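Local coordinates for D-isomer specific 2-hydroxyacid dehydrogenase family protein (Desulfovibrio vulgaris, PDB 5TX7), which probably uses NAD to interconvert D-2-hydroxyacids and their keto acids, at residues 207-212 against 216-221. Numbering follows the deposited sequence.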
loop_
_atom_site.group_PDB
_atom_site.type_symbol
_atom_site.label_atom_id
_atom_site.label_comp_id
_atom_site.label_asym_id
_atom_site.label_seq_id
_atom_site.Cartn_x
_atom_site.Cartn_y
_atom_site.Cartn_z
ATOM N N LEU A 207 -3.461 15.987 -1.015
ATOM C CA LEU A 207 -2.961 17.352 -0.807
ATOM C C LEU A 207 -1.445 17.414 -0.705
ATOM O O LEU A 207 -0.835 16.670 0.069
ATOM C CB LEU A 207 -3.575 17.952 0.460
ATOM C CG LEU A 207 -5.112 17.979 0.529
ATOM C CD1 LEU A 207 -5.550 18.783 1.749
ATOM C CD2 LEU A 207 -5.770 18.533 -0.731
ATOM N N HIS A 208 -0.840 18.306 -1.491
ATOM C CA HIS A 208 0.622 18.429 -1.593
ATOM C C HIS A 208 1.085 19.875 -1.780
ATOM O O HIS A 208 2.047 20.140 -2.506
ATOM C CB HIS A 208 1.130 17.560 -2.749
ATOM C CG HIS A 208 0.823 16.118 -2.565
ATOM N ND1 HIS A 208 1.547 15.326 -1.704
ATOM C CD2 HIS A 208 -0.179 15.345 -3.040
ATOM C CE1 HIS A 208 1.037 14.112 -1.688
ATOM N NE2 HIS A 208 -0.016 14.097 -2.494
ATOM N N CYS A 209 0.408 20.789 -1.095
ATOM C CA CYS A 209 0.637 22.221 -1.234
ATOM C C CYS A 209 1.001 22.833 0.118
ATOM O O CYS A 209 0.613 22.311 1.172
ATOM C CB CYS A 209 -0.597 22.924 -1.811
ATOM S SG CYS A 209 -2.150 22.658 -0.912
ATOM N N PRO A 210 1.769 23.939 0.097
ATOM C CA PRO A 210 2.099 24.576 1.371
ATOM C C PRO A 210 0.891 25.293 1.978
ATOM O O PRO A 210 -0.021 25.685 1.243
ATOM C CB PRO A 210 3.220 25.558 1.013
ATOM C CG PRO A 210 3.201 25.704 -0.467
ATOM C CD PRO A 210 2.297 24.674 -1.065
ATOM N N LEU A 211 0.886 25.430 3.304
ATOM C CA LEU A 211 -0.150 26.192 3.997
ATOM C C LEU A 211 0.192 27.682 3.933
ATOM O O LEU A 211 1.274 28.088 4.332
ATOM C CB LEU A 211 -0.281 25.739 5.459
ATOM C CG LEU A 211 -1.361 26.413 6.324
ATOM C CD1 LEU A 211 -2.750 26.111 5.783
ATOM C CD2 LEU A 211 -1.239 25.957 7.768
ATOM N N THR A 212 -0.740 28.466 3.398
ATOM C CA THR A 212 -0.626 29.920 3.272
ATOM C C THR A 212 -1.997 30.501 3.601
ATOM O O THR A 212 -2.942 29.739 3.825
ATOM C CB THR A 212 -0.231 30.335 1.832
ATOM O OG1 THR A 212 -1.219 29.867 0.895
ATOM C CG2 THR A 212 1.137 29.772 1.463
ATOM N N GLU A 216 -5.385 28.055 3.309
ATOM C CA GLU A 216 -6.077 27.682 4.544
ATOM C C GLU A 216 -7.567 27.358 4.253
ATOM O O GLU A 216 -8.261 28.117 3.583
ATOM C CB GLU A 216 -5.967 28.734 5.636
ATOM C CG GLU A 216 -6.682 28.271 6.916
ATOM C CD GLU A 216 -6.189 28.918 8.203
ATOM O OE1 GLU A 216 -4.956 29.097 8.378
ATOM O OE2 GLU A 216 -7.048 29.219 9.067
ATOM N N GLY A 217 -8.024 26.204 4.741
ATOM C CA GLY A 217 -9.403 25.754 4.574
ATOM C C GLY A 217 -9.796 25.497 3.136
ATOM O O GLY A 217 -10.949 25.724 2.739
ATOM N N LEU A 218 -8.829 25.020 2.360
ATOM C CA LEU A 218 -9.013 24.678 0.947
ATOM C C LEU A 218 -10.090 23.615 0.779
ATOM O O LEU A 218 -10.996 23.761 -0.035
ATOM C CB LEU A 218 -7.669 24.183 0.400
ATOM C CG LEU A 218 -7.395 23.741 -1.007
ATOM C CD1 LEU A 218 -5.898 23.930 -1.239
ATOM C CD2 LEU A 218 -7.793 22.293 -1.219
ATOM N N VAL A 219 -9.964 22.534 1.549
ATOM C CA VAL A 219 -10.965 21.473 1.572
ATOM C C VAL A 219 -12.088 21.895 2.532
ATOM O O VAL A 219 -12.059 21.599 3.745
ATOM C CB VAL A 219 -10.356 20.125 1.976
ATOM C CG1 VAL A 219 -11.415 19.016 1.930
ATOM C CG2 VAL A 219 -9.174 19.811 1.052
ATOM N N ASP A 220 -13.058 22.612 1.963
ATOM C CA ASP A 220 -14.191 23.146 2.707
ATOM C C ASP A 220 -15.485 22.458 2.298
ATOM O O ASP A 220 -15.508 21.667 1.349
ATOM C CB ASP A 220 -14.277 24.679 2.552
ATOM C CG ASP A 220 -14.458 25.157 1.105
ATOM O OD1 ASP A 220 -14.540 24.338 0.159
ATOM O OD2 ASP A 220 -14.508 26.396 0.923
ATOM N N ALA A 221 -16.557 22.785 3.019
ATOM C CA ALA A 221 -17.884 22.221 2.773
ATOM C C ALA A 221 -18.310 22.277 1.313
ATOM O O ALA A 221 -18.892 21.313 0.834
ATOM C CB ALA A 221 -18.934 22.909 3.652
#
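Leu207 meets Val219 and Leu218 where the two arms of one loop fold back on each other. CD1 of Leu207 lies 3.8 Å from CG2 of Val219. Its CD2 reaches the same methyl and, more loosely, CD2 of Leu218. The CG of Leu207 stands anti to its carbonyl carbon (chi1 -56°), which carries both methyls across to the returning arm. Further along, SG of Cys209 is 4.0 Å from CD1 of Leu218, so the two methyls of Leu218 serve different partners. Leu211 packs against backbone instead: its CD1 sits 3.9 Å from CA of Glu216.

One polar link crosses the base of the tip turn, between Thr212 and Glu216. The N-H of Glu216 gives a weak, bent bond to the carbonyl O of Thr212 (3.0 Å between N and O, 133° at the hydrogen). Within the turn, the hydroxyl of Thr215 hydrogen-bonds with Pro210 O and Thr212 N. An inverse gamma turn centred on Val219 follows, with a weak bond from Asp220 N to Leu218 O. Asp220 is the N-cap, its OD1 accepting the N-H of Arg223.

The loop joins parallel strand 204-207 to helix 221-225 in the Rossmann-type NAD-binding domain. Leu207, Cys209 and Leu218 all rest on Val154 at the end of strand 150-154. Phe199 of helix 195-201 packs against Leu218 and Val219, and the backbone of Val219 bonds to Leu241 and Asp243 in the loop after strand 231-235.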